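Side-chain contacts in folylpolyglutamate synthase protein FOLC (Mycobacterium tuberculosis, PDB 2VOS), which probably uses ATP to join glutamate to dihydropteroate, giving dihydrofolate, and adds further glutamates to tetrahydrofolate to make folylpolyglutamates: residues G337-M342 with S360-T365; E434-A439 with V472-A477; S445-A450 with T464-T469. All blocks are in the same frame, centred on the assembly; numbering follows the deposited sequence.

Contact 1: residues G337-M342 with S360-T365; sequences GRLERM and SALAQT. With ADP (adenosine-5'-diphosphate), chain B.
Leu339 fills the tight part of this contact, packed against Thr365 and Leu362 on one side of helix 356-368. Leu339 and Thr365 meet tip to tip, with Leu339 CD2 3.7 Å from Thr365 CG2. Thr365 OG1 donates to Ala361 O, 2.7 Å away, which fixes the rotation of the threonine. Ala361 O also accepts the helical bond from Thr365 N, so two donors grip it. Leu362 lies obliquely against Leu339. The modelled approach of their CD1 atoms is too short to trust. Leu339 and Glu340 together face Ile350 and form a G1 beta bulge at the start of strand 340-343, in the Mur ligase C-terminal domain. Beside the bulge, Arg338 turns to the nucleotide. Arg338 NE and Arg338 NH2 both reach O1A of ADP at 2.8 Å, so the alpha-phosphate oxygen sits at the guanidinium edge, near its plane. Ala361 CB touches N3 of the ADP adenine at 3.6 Å. The outer side of the helix is looser. There the exposed Gln364 folds back along its own helix, and Gln364 NE2 bonds Ser360 OG at 3.2 Å.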
loop_
_atom_site.group_PDB
_atom_site.type_symbol
_atom_site.label_atom_id
_atom_site.label_comp_id
_atom_site.label_asym_id
_atom_site.label_seq_id
_atom_site.Cartn_x
_atom_site.Cartn_y
_atom_site.Cartn_z
ATOM N N GLY A 337 -1.285 8.708 -4.164
ATOM C CA GLY A 337 -2.594 8.050 -4.257
ATOM C C GLY A 337 -3.195 7.690 -2.926
ATOM O O GLY A 337 -4.193 6.980 -2.921
ATOM N N ARG A 338 -2.627 8.131 -1.783
ATOM C CA ARG A 338 -3.317 7.986 -0.465
ATOM C C ARG A 338 -3.726 9.376 0.046
ATOM O O ARG A 338 -2.888 10.183 0.512
ATOM C CB ARG A 338 -2.450 7.264 0.588
ATOM C CG ARG A 338 -2.362 5.720 0.349
ATOM C CD ARG A 338 -1.887 5.414 -1.055
ATOM N NE ARG A 338 -1.561 4.001 -1.288
ATOM C CZ ARG A 338 -1.084 3.507 -2.440
ATOM N NH1 ARG A 338 -0.867 4.273 -3.509
ATOM N NH2 ARG A 338 -0.826 2.216 -2.544
ATOM N N LEU A 339 -5.013 9.674 -0.128
ATOM C CA LEU A 339 -5.574 10.976 0.156
ATOM C C LEU A 339 -4.667 12.083 -0.366
ATOM O O LEU A 339 -4.244 12.988 0.384
ATOM C CB LEU A 339 -5.751 11.131 1.655
ATOM C CG LEU A 339 -7.105 11.416 2.338
ATOM C CD1 LEU A 339 -8.261 11.768 1.469
ATOM C CD2 LEU A 339 -7.361 10.332 3.379
ATOM N N GLU A 340 -4.326 11.983 -1.645
ATOM C CA GLU A 340 -3.380 12.894 -2.235
ATOM C C GLU A 340 -4.169 13.940 -3.040
ATOM O O GLU A 340 -5.008 13.596 -3.870
ATOM C CB GLU A 340 -2.409 12.136 -3.165
ATOM C CG GLU A 340 -1.288 13.030 -3.711
ATOM C CD GLU A 340 -0.418 12.302 -4.720
ATOM O OE1 GLU A 340 -0.829 11.203 -5.165
ATOM O OE2 GLU A 340 0.642 12.840 -5.113
ATOM N N ARG A 341 -3.881 15.206 -2.823
ATOM C CA ARG A 341 -4.589 16.287 -3.516
ATOM C C ARG A 341 -3.963 16.566 -4.844
ATOM O O ARG A 341 -2.748 16.857 -4.904
ATOM C CB ARG A 341 -4.439 17.560 -2.705
ATOM C CG ARG A 341 -5.524 17.778 -1.705
ATOM C CD ARG A 341 -5.663 19.299 -1.340
ATOM N NE ARG A 341 -4.388 19.986 -1.044
ATOM C CZ ARG A 341 -4.235 21.314 -1.022
ATOM N NH1 ARG A 341 -5.294 22.131 -1.222
ATOM N NH2 ARG A 341 -3.039 21.842 -0.779
HETATM N N MSE A 342 -4.783 16.500 -5.897
HETATM C CA MSE A 342 -4.331 16.783 -7.258
HETATM C C MSE A 342 -4.430 18.273 -7.577
HETATM O O MSE A 342 -3.672 18.760 -8.438
HETATM C CB MSE A 342 -5.182 16.040 -8.324
HETATM C CG MSE A 342 -5.105 14.518 -8.266
HETATM SE SE MSE A 342 -3.350 13.886 -8.720
HETATM C CE MSE A 342 -2.610 13.810 -6.902
ATOM N N SER A 360 -13.641 3.822 5.265
ATOM C CA SER A 360 -13.913 4.464 6.534
ATOM C C SER A 360 -12.809 5.478 6.955
ATOM O O SER A 360 -13.133 6.589 7.414
ATOM C CB SER A 360 -14.199 3.400 7.601
ATOM O OG SER A 360 -14.190 4.019 8.855
ATOM N N ALA A 361 -11.515 5.130 6.746
ATOM C CA ALA A 361 -10.414 6.064 7.112
ATOM C C ALA A 361 -10.498 7.316 6.226
ATOM O O ALA A 361 -10.375 8.454 6.715
ATOM C CB ALA A 361 -9.077 5.399 6.958
ATOM N N LEU A 362 -10.750 7.082 4.934
ATOM C CA LEU A 362 -10.960 8.140 3.991
ATOM C C LEU A 362 -12.139 9.061 4.405
ATOM O O LEU A 362 -11.993 10.303 4.405
ATOM C CB LEU A 362 -11.196 7.538 2.588
ATOM C CG LEU A 362 -11.615 8.457 1.455
ATOM C CD1 LEU A 362 -10.629 9.681 1.261
ATOM C CD2 LEU A 362 -11.778 7.659 0.092
ATOM N N ALA A 363 -13.292 8.475 4.772
ATOM C CA ALA A 363 -14.489 9.281 5.086
ATOM C C ALA A 363 -14.204 10.092 6.364
ATOM O O ALA A 363 -14.514 11.293 6.435
ATOM C CB ALA A 363 -15.733 8.359 5.299
ATOM N N GLN A 364 -13.605 9.451 7.374
ATOM C CA GLN A 364 -13.343 10.160 8.615
ATOM C C GLN A 364 -12.384 11.346 8.396
ATOM O O GLN A 364 -12.559 12.413 9.023
ATOM C CB GLN A 364 -12.727 9.250 9.641
ATOM C CG GLN A 364 -13.739 8.321 10.284
ATOM C CD GLN A 364 -13.041 7.403 11.252
ATOM O OE1 GLN A 364 -12.611 7.850 12.320
ATOM N NE2 GLN A 364 -12.861 6.132 10.868
ATOM N N THR A 365 -11.364 11.128 7.566
ATOM C CA THR A 365 -10.378 12.170 7.269
ATOM C C THR A 365 -11.041 13.362 6.549
ATOM O O THR A 365 -10.798 14.543 6.894
ATOM C CB THR A 365 -9.248 11.602 6.403
ATOM O OG1 THR A 365 -8.670 10.474 7.072
ATOM C CG2 THR A 365 -8.103 12.671 6.180
HETATM P PB ADP B . -1.801 -1.394 1.550
HETATM O O1B ADP B . -0.424 -1.326 0.943
HETATM O O2B ADP B . -2.871 -1.712 0.543
HETATM O O3B ADP B . -1.929 -2.172 2.824
HETATM P PA ADP B . -1.786 1.571 1.568
HETATM O O1A ADP B . -1.573 1.507 0.063
HETATM O O2A ADP B . -0.974 2.430 2.524
HETATM O O3A ADP B . -2.128 0.080 2.153
HETATM O "O5'" ADP B . -3.272 2.219 1.676
HETATM C "C5'" ADP B . -4.393 1.846 0.862
HETATM C "C4'" ADP B . -5.582 2.682 1.385
HETATM O "O4'" ADP B . -5.891 2.261 2.742
HETATM C "C3'" ADP B . -5.274 4.165 1.580
HETATM O "O3'" ADP B . -5.747 4.931 0.490
HETATM C "C2'" ADP B . -6.049 4.661 2.768
HETATM O "O2'" ADP B . -7.438 4.837 2.322
HETATM C "C1'" ADP B . -6.160 3.404 3.591
HETATM N N9 ADP B . -5.183 3.245 4.707
HETATM C C8 ADP B . -3.809 3.294 4.726
HETATM N N7 ADP B . -3.354 3.021 5.985
HETATM C C5 ADP B . -4.444 2.685 6.736
HETATM C C6 ADP B . -4.697 2.255 8.116
HETATM N N6 ADP B . -3.679 2.109 8.991
HETATM N N1 ADP B . -5.977 2.078 8.463
HETATM C C2 ADP B . -7.058 2.263 7.662
HETATM N N3 ADP B . -6.918 2.629 6.361
HETATM C C4 ADP B . -5.644 2.856 5.900
#

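Contact 2: residues E434-A439 with V472-A477; sequences ENLRDA and VVTAGA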
loop_
_atom_site.group_PDB
_atom_site.type_symbol
_atom_site.label_atom_id
_atom_site.label_comp_id
_atom_site.label_asym_id
_atom_site.label_seq_id
_atom_site.Cartn_x
_atom_site.Cartn_y
_atom_site.Cartn_z
ATOM N N GLU A 434 -19.096 6.327 -18.651
ATOM C CA GLU A 434 -18.488 5.174 -19.311
ATOM C C GLU A 434 -17.025 5.011 -18.952
ATOM O O GLU A 434 -16.493 3.879 -18.981
ATOM C CB GLU A 434 -18.629 5.267 -20.834
ATOM C CG GLU A 434 -20.098 5.271 -21.350
ATOM C CD GLU A 434 -20.193 5.192 -22.894
ATOM O OE1 GLU A 434 -19.207 4.758 -23.553
ATOM O OE2 GLU A 434 -21.255 5.563 -23.459
ATOM N N ASN A 435 -16.342 6.118 -18.648
ATOM C CA ASN A 435 -14.930 6.029 -18.321
ATOM C C ASN A 435 -14.542 7.142 -17.344
ATOM O O ASN A 435 -15.325 8.079 -17.061
ATOM C CB ASN A 435 -14.071 6.090 -19.591
ATOM C CG ASN A 435 -14.253 7.387 -20.345
ATOM O OD1 ASN A 435 -14.080 8.466 -19.777
ATOM N ND2 ASN A 435 -14.630 7.293 -21.603
ATOM N N LEU A 436 -13.346 7.013 -16.809
ATOM C CA LEU A 436 -12.878 7.871 -15.771
ATOM C C LEU A 436 -12.817 9.344 -16.147
ATOM O O LEU A 436 -13.150 10.229 -15.324
ATOM C CB LEU A 436 -11.497 7.370 -15.315
ATOM C CG LEU A 436 -10.978 8.054 -14.077
ATOM C CD1 LEU A 436 -11.935 7.819 -12.922
ATOM C CD2 LEU A 436 -9.549 7.533 -13.705
ATOM N N ARG A 437 -12.341 9.649 -17.355
ATOM C CA ARG A 437 -12.306 11.035 -17.764
ATOM C C ARG A 437 -13.718 11.600 -17.831
ATOM O O ARG A 437 -13.972 12.694 -17.357
ATOM C CB ARG A 437 -11.607 11.176 -19.123
ATOM C CG ARG A 437 -11.391 12.626 -19.583
ATOM C CD ARG A 437 -10.531 12.668 -20.892
ATOM N NE ARG A 437 -9.327 11.824 -20.754
ATOM C CZ ARG A 437 -8.392 11.672 -21.692
ATOM N NH1 ARG A 437 -8.508 12.313 -22.867
ATOM N NH2 ARG A 437 -7.341 10.879 -21.472
ATOM N N ASP A 438 -14.641 10.864 -18.429
ATOM C CA ASP A 438 -16.038 11.291 -18.429
ATOM C C ASP A 438 -16.555 11.516 -16.974
ATOM O O ASP A 438 -17.266 12.502 -16.706
ATOM C CB ASP A 438 -16.926 10.242 -19.119
ATOM C CG ASP A 438 -16.871 10.290 -20.684
ATOM O OD1 ASP A 438 -16.083 11.056 -21.308
ATOM O OD2 ASP A 438 -17.675 9.522 -21.272
ATOM N N ALA A 439 -16.247 10.584 -16.073
ATOM C CA ALA A 439 -16.752 10.617 -14.701
ATOM C C ALA A 439 -16.247 11.867 -14.012
ATOM O O ALA A 439 -17.018 12.555 -13.352
ATOM C CB ALA A 439 -16.327 9.425 -13.917
ATOM N N VAL A 472 -6.953 0.875 -6.200
ATOM C CA VAL A 472 -5.627 1.351 -6.603
ATOM C C VAL A 472 -5.598 1.804 -8.061
ATOM O O VAL A 472 -5.016 2.841 -8.410
ATOM C CB VAL A 472 -4.557 0.219 -6.412
ATOM C CG1 VAL A 472 -3.197 0.717 -6.871
ATOM C CG2 VAL A 472 -4.510 -0.153 -4.930
ATOM N N VAL A 473 -6.279 1.051 -8.914
ATOM C CA VAL A 473 -6.270 1.325 -10.337
ATOM C C VAL A 473 -7.009 2.649 -10.662
ATOM O O VAL A 473 -6.599 3.423 -11.565
ATOM C CB VAL A 473 -6.937 0.147 -11.103
ATOM C CG1 VAL A 473 -7.038 0.476 -12.602
ATOM C CG2 VAL A 473 -6.146 -1.169 -10.885
ATOM N N THR A 474 -8.058 2.922 -9.901
ATOM C CA THR A 474 -8.867 4.130 -10.085
ATOM C C THR A 474 -7.990 5.336 -9.706
ATOM O O THR A 474 -7.887 6.328 -10.442
ATOM C CB THR A 474 -10.123 4.136 -9.151
ATOM O OG1 THR A 474 -10.914 2.931 -9.320
ATOM C CG2 THR A 474 -11.056 5.381 -9.456
ATOM N N ALA A 475 -7.395 5.274 -8.517
ATOM C CA ALA A 475 -6.461 6.284 -8.069
ATOM C C ALA A 475 -5.285 6.456 -9.013
ATOM O O ALA A 475 -4.939 7.594 -9.376
ATOM C CB ALA A 475 -6.000 5.965 -6.633
ATOM N N GLY A 476 -4.670 5.355 -9.447
ATOM C CA GLY A 476 -3.531 5.416 -10.330
ATOM C C GLY A 476 -3.866 5.995 -11.684
ATOM O O GLY A 476 -3.121 6.878 -12.187
ATOM N N ALA A 477 -5.002 5.577 -12.266
ATOM C CA ALA A 477 -5.386 6.125 -13.596
ATOM C C ALA A 477 -5.636 7.621 -13.520
ATOM O O ALA A 477 -5.249 8.379 -14.383
ATOM C CB ALA A 477 -6.644 5.405 -14.197
#
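Leu436, in the first turn of helix 436-451, packs against Thr474 and Ala477 of helix 472-481. Both helices lie on the same face of the mixed sheet in the C-terminal Mur ligase domain, a Rossmann-like alpha/beta fold. The contact is small, burying 112 Å² in all, and no hydrogen bond crosses it.

The apolar part rests on one leucine side chain. CG of Leu436 is turned opposite the backbone N (chi1 -171°), which extends the side chain across to the neighbouring helix. Leu436 CD2 then meets Ala477 CB at 3.6 Å. The same methyl, Leu436 CD2, lies 3.9 Å from Thr474 O, against the helix backbone. Leu436 CD1 points toward the threonine methyl but stays looser, 4.3 Å from Thr474 CG2. Leu436 also touches Ala478 and Leu481 further along helix 472-481, and Val378 of strand 374-379, in the sheet that both helices cover. Its methyls are therefore buried between helix and strand.

The polar interactions run beside this packing. Thr474 OG1 is bonded to Ser380 O and to Asn406 ND2. Both partners lie in loops outside the two segments, so the buried hydroxyl of Thr474 is satisfied away from Leu436.

One capping bond closes the start of helix 436-451. Asn435 occupies the N-cap position, just before Leu436. Asn435 O also takes the ordinary helical bond from Ala439 N. The side chain of Asn435 turns back over the same end and supplies an acceptor for a backbone N-H of the first turn. The bond is nearly straight: Asp438 N lies 2.8 Å from Asn435 OD1, with an N-H...O angle of 174°.

Contact 3: residues S445-A450 with T464-T469; sequences SLVDDA and TGIVIT
This is a helix-on-sheet contact, in which Val447 of helix 436-451 lies over Thr464, Gly465 and Ile466 at the start of strand 464-469. The strand is internal to the six-stranded sheet of the C-terminal alpha/beta domain, between strands 347-350 and 374-379. The helix belongs to a beta-alpha-beta crossover that leads from strand 430-432 to the parallel strand 464-469. Helix and strand run nearly antiparallel, at 163°, with 8.6 Å between the segment axes.

No hydrogen bond crosses the contact, and Val447 does the touching with both methyls. Its chi1, 143°, is off a staggered value and leaves both of them turned to the strand. Val447 CG2 lies 3.9 Å from Ile466 CG1, the side chains meeting at a slant. The same methyl, Val447 CG2, sits 3.6 Å from Gly465 O, against the strand backbone. Val447 also touches Val376 of strand 374-379 and Pro346 in the loop before strand 347-350, so it reaches toward both neighbouring strands. Ile466 is further covered by Ala443 and Thr444, one turn earlier in the helix. The next residue, Val467, packs on Leu362 and Leu366 of helix 356-368, which covers the other face.

Thr464 carries its hydroxyl between its own backbone N and carbonyl carbon (chi1 61°). There it meets the second methyl, with Thr464 OG1 3.4 Å from Val447 CG1.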
loop_
_atom_site.group_PDB
_atom_site.type_symbol
_atom_site.label_atom_id
_atom_site.label_comp_id
_atom_site.label_asym_id
_atom_site.label_seq_id
_atom_site.Cartn_x
_atom_site.Cartn_y
_atom_site.Cartn_z
ATOM N N SER A 445 -19.120 19.055 -13.190
ATOM C CA SER A 445 -20.299 19.854 -13.404
ATOM C C SER A 445 -21.184 19.818 -12.130
ATOM O O SER A 445 -21.820 20.799 -11.800
ATOM C CB SER A 445 -21.034 19.470 -14.700
ATOM O OG SER A 445 -21.622 18.194 -14.577
ATOM N N LEU A 446 -21.165 18.723 -11.381
ATOM C CA LEU A 446 -21.937 18.689 -10.146
ATOM C C LEU A 446 -21.365 19.687 -9.123
ATOM O O LEU A 446 -22.071 20.413 -8.443
ATOM C CB LEU A 446 -21.962 17.269 -9.575
ATOM C CG LEU A 446 -22.679 16.169 -10.362
ATOM C CD1 LEU A 446 -22.525 14.798 -9.662
ATOM C CD2 LEU A 446 -24.156 16.501 -10.573
ATOM N N VAL A 447 -20.052 19.760 -9.051
ATOM C CA VAL A 447 -19.406 20.634 -8.105
ATOM C C VAL A 447 -19.592 22.129 -8.538
ATOM O O VAL A 447 -19.704 22.993 -7.686
ATOM C CB VAL A 447 -17.924 20.206 -8.033
ATOM C CG1 VAL A 447 -17.051 21.405 -7.882
ATOM C CG2 VAL A 447 -17.710 19.179 -6.941
ATOM N N ASP A 448 -19.597 22.419 -9.850
ATOM C CA ASP A 448 -19.940 23.750 -10.409
ATOM C C ASP A 448 -21.395 24.118 -10.081
ATOM O O ASP A 448 -21.680 25.230 -9.690
ATOM C CB ASP A 448 -19.799 23.770 -11.930
ATOM C CG ASP A 448 -18.340 23.699 -12.402
ATOM O OD1 ASP A 448 -17.400 23.767 -11.566
ATOM O OD2 ASP A 448 -18.125 23.575 -13.625
ATOM N N ASP A 449 -22.319 23.189 -10.247
ATOM C CA ASP A 449 -23.655 23.469 -9.853
ATOM C C ASP A 449 -23.732 23.761 -8.338
ATOM O O ASP A 449 -24.419 24.690 -7.939
ATOM C CB ASP A 449 -24.621 22.335 -10.237
ATOM C CG ASP A 449 -24.730 22.109 -11.746
ATOM O OD1 ASP A 449 -24.345 22.982 -12.574
ATOM O OD2 ASP A 449 -25.224 21.017 -12.098
ATOM N N ALA A 450 -23.067 22.968 -7.494
ATOM C CA ALA A 450 -23.091 23.214 -6.042
ATOM C C ALA A 450 -22.565 24.600 -5.715
ATOM O O ALA A 450 -23.106 25.315 -4.872
ATOM C CB ALA A 450 -22.268 22.171 -5.299
ATOM N N THR A 464 -15.696 22.927 -2.076
ATOM C CA THR A 464 -16.256 21.779 -2.761
ATOM C C THR A 464 -15.092 20.896 -3.147
ATOM O O THR A 464 -13.956 21.356 -3.246
ATOM C CB THR A 464 -17.000 22.174 -4.047
ATOM O OG1 THR A 464 -16.093 22.794 -4.944
ATOM C CG2 THR A 464 -18.117 23.206 -3.749
ATOM N N GLY A 465 -15.380 19.626 -3.381
ATOM C CA GLY A 465 -14.350 18.664 -3.772
ATOM C C GLY A 465 -14.887 17.430 -4.486
ATOM O O GLY A 465 -16.081 17.115 -4.438
ATOM N N ILE A 466 -13.966 16.768 -5.158
ATOM C CA ILE A 466 -14.190 15.548 -5.894
ATOM C C ILE A 466 -13.195 14.542 -5.305
ATOM O O ILE A 466 -12.007 14.866 -5.111
ATOM C CB ILE A 466 -13.842 15.757 -7.358
ATOM C CG1 ILE A 466 -14.773 16.821 -7.925
ATOM C CG2 ILE A 466 -14.084 14.493 -8.159
ATOM C CD1 ILE A 466 -14.340 17.350 -9.230
ATOM N N VAL A 467 -13.682 13.348 -4.982
ATOM C CA VAL A 467 -12.823 12.344 -4.390
ATOM C C VAL A 467 -12.882 11.104 -5.261
ATOM O O VAL A 467 -13.952 10.489 -5.474
ATOM C CB VAL A 467 -13.296 11.990 -2.987
ATOM C CG1 VAL A 467 -12.378 10.914 -2.411
ATOM C CG2 VAL A 467 -13.281 13.249 -2.116
ATOM N N ILE A 468 -11.737 10.797 -5.859
ATOM C CA ILE A 468 -11.663 9.701 -6.818
ATOM C C ILE A 468 -11.070 8.494 -6.074
ATOM O O ILE A 468 -9.905 8.528 -5.632
ATOM C CB ILE A 468 -10.725 10.116 -7.994
ATOM C CG1 ILE A 468 -11.255 11.435 -8.591
ATOM C CG2 ILE A 468 -10.488 8.946 -9.014
ATOM C CD1 ILE A 468 -10.234 12.180 -9.483
ATOM N N THR A 469 -11.829 7.394 -5.979
ATOM C CA THR A 469 -11.396 6.319 -5.088
ATOM C C THR A 469 -12.030 4.971 -5.498
ATOM O O THR A 469 -12.733 4.876 -6.543
ATOM C CB THR A 469 -11.772 6.705 -3.624
ATOM O OG1 THR A 469 -11.188 5.798 -2.709
ATOM C CG2 THR A 469 -13.353 6.686 -3.387
#

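In the fold
All three contacts belong to the same C-terminal domain, with centres 15 to 16 Å apart. Strand 464-469 of contact 3 separates the other two. On one face, Leu362 CD2 of contact 1 lies 3.4 Å from Thr469 OG1. On the other, Thr474 CG2 of contact 2 lies 3.6 Å from Ile468 CG2. Contacts 2 and 3 share helix 436-451. Contact 1 alone touches ADP. The side chain of Thr474 in contact 2 is about 11 Å from the nucleotide, and that of Ile466 in contact 3 is about 11 Å from that of Asp351. Asp351 bonds ADP through OD2, Leu339 N through OD1 and Thr469 OG1 through its backbone O, thus linking contacts 1 and 3.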